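PDB 1XP4: D-alanyl-D-alanine carboxypeptidase from Streptococcus pneumoniae R6, which probably removes the C-terminal D-alanine from peptidoglycan precursor peptides, as a serine-type D-Ala-D-Ala carboxypeptidase of the peptidase S11 family. Local coordinates for residues Y49-A54 with E114-S119; A54-S59 with I181-Q186. One frame throughout, in Å; residues are numbered along the deposited sequence.

Contact 1. Residues Y49-A54 with E114-S119; sequences YLVYEA and EKIAGS
Ile-116 reaches across to Val-51 and Ala-54 with a single methyl, CD1, which supplies every close approach between 49-54 and 114-119. Ile-116 CD1 lies 3.8 Å from Val-51 CG2. The Ala-54 methyl flanks it, with CB 3.9 Å from Ile-116 CD1. Backbone is met as well: Val-51 CA is 3.5 Å from Ile-116 CD1, and Leu-50 O is 4.0 Å from the same Ile-116 CD1. The methyl therefore rests on the surface of helix 44-57 itself, beside residues 50 and 51 and, one turn on, 54. No hydrogen bond joins the two segments; the contact is apolar and buried.

The shape of Ile-116 explains the reach. CG1 stands anti to the carbonyl carbon (chi1 -61°) and CD1 continues the chain in extended form (chi2 -178°), carrying the methyl straight out from helix 106-117. Val-51 crosses this chain at about a right angle and offers CG2, the branch lying beside its backbone N. The backbones come closest at Ala-54 and Ile-116, whose CA atoms are 7.4 Å apart.

One step outward, Leu-50 points toward 114-119 but packs its side chain on Phe-123 and Met-126 of helix 120-133, and Ala-117 touches Met-126 as well, so this third helix lines the same junction. Helix 106-117 ends just beyond Ile-116: Gly-118 leaves helical geometry with positive phi, its N hydrogen-bonded to Glu-114 O, and Ser-119 is the N-cap of helix 120-133. This is helix-to-helix packing within the helical part of the penicillin-binding, beta-lactamase-like domain, where the helix that follows the SxxK serine is embedded among its neighbours.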
# COMPACT_ATOMS: atom_id res chain seq x y z
N TYR A 49 -3.60 8.95 2.15
CA TYR A 49 -2.52 8.87 3.14
C TYR A 49 -2.41 10.18 3.89
O TYR A 49 -2.14 10.20 5.08
CB TYR A 49 -1.17 8.60 2.47
CG TYR A 49 -0.07 8.29 3.47
CD1 TYR A 49 0.13 6.99 3.93
CD2 TYR A 49 0.76 9.30 3.96
CE1 TYR A 49 1.14 6.69 4.85
CE2 TYR A 49 1.77 9.02 4.89
CZ TYR A 49 1.96 7.71 5.33
OH TYR A 49 2.97 7.40 6.22
N LEU A 50 -2.59 11.30 3.19
CA LEU A 50 -2.50 12.58 3.86
C LEU A 50 -3.70 12.78 4.79
O LEU A 50 -3.61 13.48 5.81
CB LEU A 50 -2.40 13.70 2.83
CG LEU A 50 -1.16 13.63 1.92
CD1 LEU A 50 -1.17 14.77 0.92
CD2 LEU A 50 0.11 13.69 2.77
N VAL A 51 -4.82 12.15 4.45
CA VAL A 51 -6.04 12.24 5.24
C VAL A 51 -5.90 11.51 6.57
O VAL A 51 -6.32 12.01 7.61
CB VAL A 51 -7.24 11.64 4.49
CG1 VAL A 51 -8.49 11.77 5.33
CG2 VAL A 51 -7.42 12.33 3.15
N TYR A 52 -5.31 10.31 6.53
CA TYR A 52 -5.10 9.55 7.75
C TYR A 52 -4.05 10.27 8.59
O TYR A 52 -4.10 10.27 9.82
CB TYR A 52 -4.63 8.12 7.44
CG TYR A 52 -5.77 7.17 7.13
CD1 TYR A 52 -6.61 6.72 8.14
CD2 TYR A 52 -6.01 6.73 5.83
CE1 TYR A 52 -7.68 5.85 7.85
CE2 TYR A 52 -7.07 5.88 5.54
CZ TYR A 52 -7.90 5.44 6.55
OH TYR A 52 -8.95 4.60 6.27
N GLU A 53 -3.10 10.91 7.92
CA GLU A 53 -2.05 11.64 8.61
C GLU A 53 -2.63 12.86 9.33
O GLU A 53 -2.09 13.32 10.32
CB GLU A 53 -0.97 12.09 7.63
CG GLU A 53 0.25 12.65 8.31
CD GLU A 53 1.41 12.86 7.36
OE1 GLU A 53 1.31 13.76 6.49
OE2 GLU A 53 2.41 12.12 7.47
N ALA A 54 -3.74 13.38 8.81
CA ALA A 54 -4.40 14.53 9.42
C ALA A 54 -5.30 14.02 10.55
O ALA A 54 -5.53 14.71 11.54
CB ALA A 54 -5.21 15.30 8.40
N GLU A 114 -9.43 20.00 0.01
CA GLU A 114 -9.66 21.40 0.34
C GLU A 114 -9.79 21.56 1.84
O GLU A 114 -9.37 22.56 2.41
CB GLU A 114 -10.93 21.92 -0.32
CG GLU A 114 -10.91 21.91 -1.83
CD GLU A 114 -12.01 22.77 -2.42
OE1 GLU A 114 -13.12 22.79 -1.84
OE2 GLU A 114 -11.76 23.42 -3.46
N LYS A 115 -10.37 20.55 2.48
CA LYS A 115 -10.54 20.57 3.92
C LYS A 115 -9.19 20.51 4.63
O LYS A 115 -8.99 21.17 5.65
CB LYS A 115 -11.37 19.37 4.37
CG LYS A 115 -11.67 19.34 5.85
CD LYS A 115 -12.52 20.53 6.25
CE LYS A 115 -13.07 20.39 7.66
NZ LYS A 115 -13.83 21.59 8.07
N ILE A 116 -8.26 19.73 4.08
CA ILE A 116 -6.95 19.58 4.71
C ILE A 116 -5.92 20.64 4.35
O ILE A 116 -5.09 21.00 5.19
CB ILE A 116 -6.35 18.17 4.41
CG1 ILE A 116 -7.27 17.08 4.98
CG2 ILE A 116 -4.96 18.03 5.06
CD1 ILE A 116 -6.75 15.67 4.80
N ALA A 117 -5.95 21.15 3.12
CA ALA A 117 -4.97 22.14 2.70
C ALA A 117 -5.53 23.47 2.19
O ALA A 117 -4.78 24.35 1.77
CB ALA A 117 -4.05 21.54 1.64
N GLY A 118 -6.85 23.62 2.22
CA GLY A 118 -7.47 24.85 1.77
C GLY A 118 -7.82 24.79 0.30
O GLY A 118 -8.89 25.24 -0.11
N SER A 119 -6.92 24.24 -0.49
CA SER A 119 -7.16 24.12 -1.93
C SER A 119 -6.53 22.84 -2.47
O SER A 119 -5.62 22.27 -1.86
CB SER A 119 -6.57 25.33 -2.66
OG SER A 119 -5.15 25.34 -2.57

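Contact 2. Residues A54-S59 with I181-Q186; sequences ALENGS and IKKYPQ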
# COMPACT_ATOMS: atom_id res chain seq x y z
N ALA A 54 -3.74 13.38 8.81
CA ALA A 54 -4.40 14.53 9.42
C ALA A 54 -5.30 14.02 10.55
O ALA A 54 -5.53 14.71 11.54
CB ALA A 54 -5.21 15.30 8.40
N LEU A 55 -5.82 12.81 10.39
CA LEU A 55 -6.65 12.23 11.43
C LEU A 55 -5.73 11.94 12.61
O LEU A 55 -6.05 12.25 13.76
CB LEU A 55 -7.29 10.93 10.96
CG LEU A 55 -8.48 11.05 10.02
CD1 LEU A 55 -8.83 9.68 9.48
CD2 LEU A 55 -9.65 11.68 10.76
N GLU A 56 -4.58 11.35 12.31
CA GLU A 56 -3.60 11.04 13.33
C GLU A 56 -3.12 12.29 14.06
O GLU A 56 -3.05 12.30 15.28
CB GLU A 56 -2.41 10.31 12.71
CG GLU A 56 -1.25 10.06 13.66
CD GLU A 56 -0.20 9.13 13.08
OE1 GLU A 56 0.29 9.39 11.95
OE2 GLU A 56 0.15 8.14 13.75
N ASN A 57 -2.80 13.34 13.31
CA ASN A 57 -2.33 14.59 13.91
C ASN A 57 -3.42 15.24 14.74
O ASN A 57 -3.13 16.02 15.63
CB ASN A 57 -1.85 15.60 12.86
CG ASN A 57 -0.54 15.19 12.19
OD1 ASN A 57 0.15 14.28 12.66
ND2 ASN A 57 -0.20 15.86 11.10
N GLY A 58 -4.67 14.93 14.42
CA GLY A 58 -5.78 15.50 15.16
C GLY A 58 -6.46 16.73 14.58
O GLY A 58 -7.47 17.18 15.13
N SER A 59 -5.93 17.28 13.48
CA SER A 59 -6.53 18.45 12.85
C SER A 59 -7.94 18.19 12.32
O SER A 59 -8.73 19.12 12.16
CB SER A 59 -5.61 18.99 11.74
OG SER A 59 -5.20 17.97 10.84
N ILE A 181 -0.65 0.88 3.80
CA ILE A 181 -1.09 -0.30 4.55
C ILE A 181 -0.31 -0.53 5.84
O ILE A 181 -0.90 -0.87 6.87
CB ILE A 181 -0.98 -1.58 3.69
CG1 ILE A 181 -1.99 -1.51 2.54
CG2 ILE A 181 -1.23 -2.81 4.54
CD1 ILE A 181 -1.89 -2.70 1.60
N LYS A 182 1.00 -0.34 5.79
CA LYS A 182 1.84 -0.54 6.97
C LYS A 182 1.64 0.50 8.06
O LYS A 182 1.66 0.17 9.24
CB LYS A 182 3.31 -0.56 6.56
CG LYS A 182 3.93 -1.94 6.62
CD LYS A 182 5.28 -1.92 5.95
CE LYS A 182 6.08 -3.13 6.33
NZ LYS A 182 6.33 -3.13 7.79
N LYS A 183 1.43 1.75 7.66
CA LYS A 183 1.24 2.85 8.60
C LYS A 183 -0.21 3.04 9.07
O LYS A 183 -0.46 3.45 10.20
CB LYS A 183 1.78 4.15 7.98
CG LYS A 183 1.56 5.41 8.80
CD LYS A 183 2.29 5.35 10.12
CE LYS A 183 2.08 6.64 10.90
NZ LYS A 183 2.56 6.51 12.31
N TYR A 184 -1.16 2.73 8.18
CA TYR A 184 -2.58 2.87 8.49
C TYR A 184 -3.34 1.61 8.07
O TYR A 184 -4.11 1.61 7.11
CB TYR A 184 -3.16 4.10 7.79
CG TYR A 184 -2.47 5.39 8.19
CD1 TYR A 184 -2.67 5.94 9.45
CD2 TYR A 184 -1.59 6.03 7.31
CE1 TYR A 184 -1.99 7.10 9.84
CE2 TYR A 184 -0.91 7.18 7.69
CZ TYR A 184 -1.11 7.71 8.96
OH TYR A 184 -0.42 8.83 9.35
N PRO A 185 -3.13 0.51 8.80
CA PRO A 185 -3.80 -0.76 8.51
C PRO A 185 -5.31 -0.61 8.48
O PRO A 185 -6.00 -1.42 7.87
CB PRO A 185 -3.36 -1.65 9.67
CG PRO A 185 -2.04 -1.10 10.04
CD PRO A 185 -2.27 0.38 9.99
N GLN A 186 -5.82 0.44 9.14
CA GLN A 186 -7.26 0.72 9.21
C GLN A 186 -7.89 0.85 7.83
O GLN A 186 -9.02 0.41 7.62
CB GLN A 186 -7.53 2.02 9.96
CG GLN A 186 -6.66 2.26 11.17
CD GLN A 186 -5.51 3.19 10.89
OE1 GLN A 186 -4.34 2.80 11.00
NE2 GLN A 186 -5.82 4.42 10.52
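The end of helix 44-57 faces the end of helix 170-183 at a distance, the nearest CA atoms, those of Glu-56 and Tyr-184, being 9.6 Å apart, so side chains alone make the connection. Glu-56 spans it with an extended chain, and each carboxylate oxygen takes its own partner. The phenol of Tyr-184 donates from OH to Glu-56 OE1 at 2.8 Å. This oxygen sits at the ring edge, near the ring plane, but the phenol approaches from above the carboxylate, 45° out of its plane. Lys-183 NZ lies 3.2 Å from Glu-56 OE2 in a salt bridge, meeting the syn lone pair of that oxygen. With CG anti to its backbone N (chi1 176°), Lys-183 lays CG over one face of the Tyr-184 ring, toward the rim; the bend at chi2 (63°) then turns the rest of the chain toward Glu-56.

Neighbouring residues 183 and 184 thus grip one acid, and the positive charge would be expected to favour its ionised form. Glu-56 and Lys-183 are exposed, whereas Tyr-184 is buried, meeting Tyr-49 edge-to-face and also packing against the ring of Tyr-52. Gly-58, with positive phi, ends helix 44-57, and Tyr-184 is where the chain leaves helix 170-183. Away from the annotated sites, this polar bridge ties together two helix C-termini at the surface of the S11 carboxypeptidase domain.

Overall arrangement
Helix 44-57 carries both contacts, which share Ala-54 and have centres 11 Å apart. In contact 1 it meets helix 106-117 through apolar groups; in contact 2 charged and polar ones join its end to the end of helix 170-183 and the residue that follows it. The two sets also touch directly: Tyr-49 OH is 3.6 Å from Lys-183 CG, and Glu-53 CA is 3.3 Å from Tyr-184 OH. The same helix begins with Lys-44, the predicted proton acceptor, close in sequence to the predicted nucleophile Ser-41. Contact 1 is the one nearer this site, the Val-51 side chain lying about 9 Å from that of Lys-44.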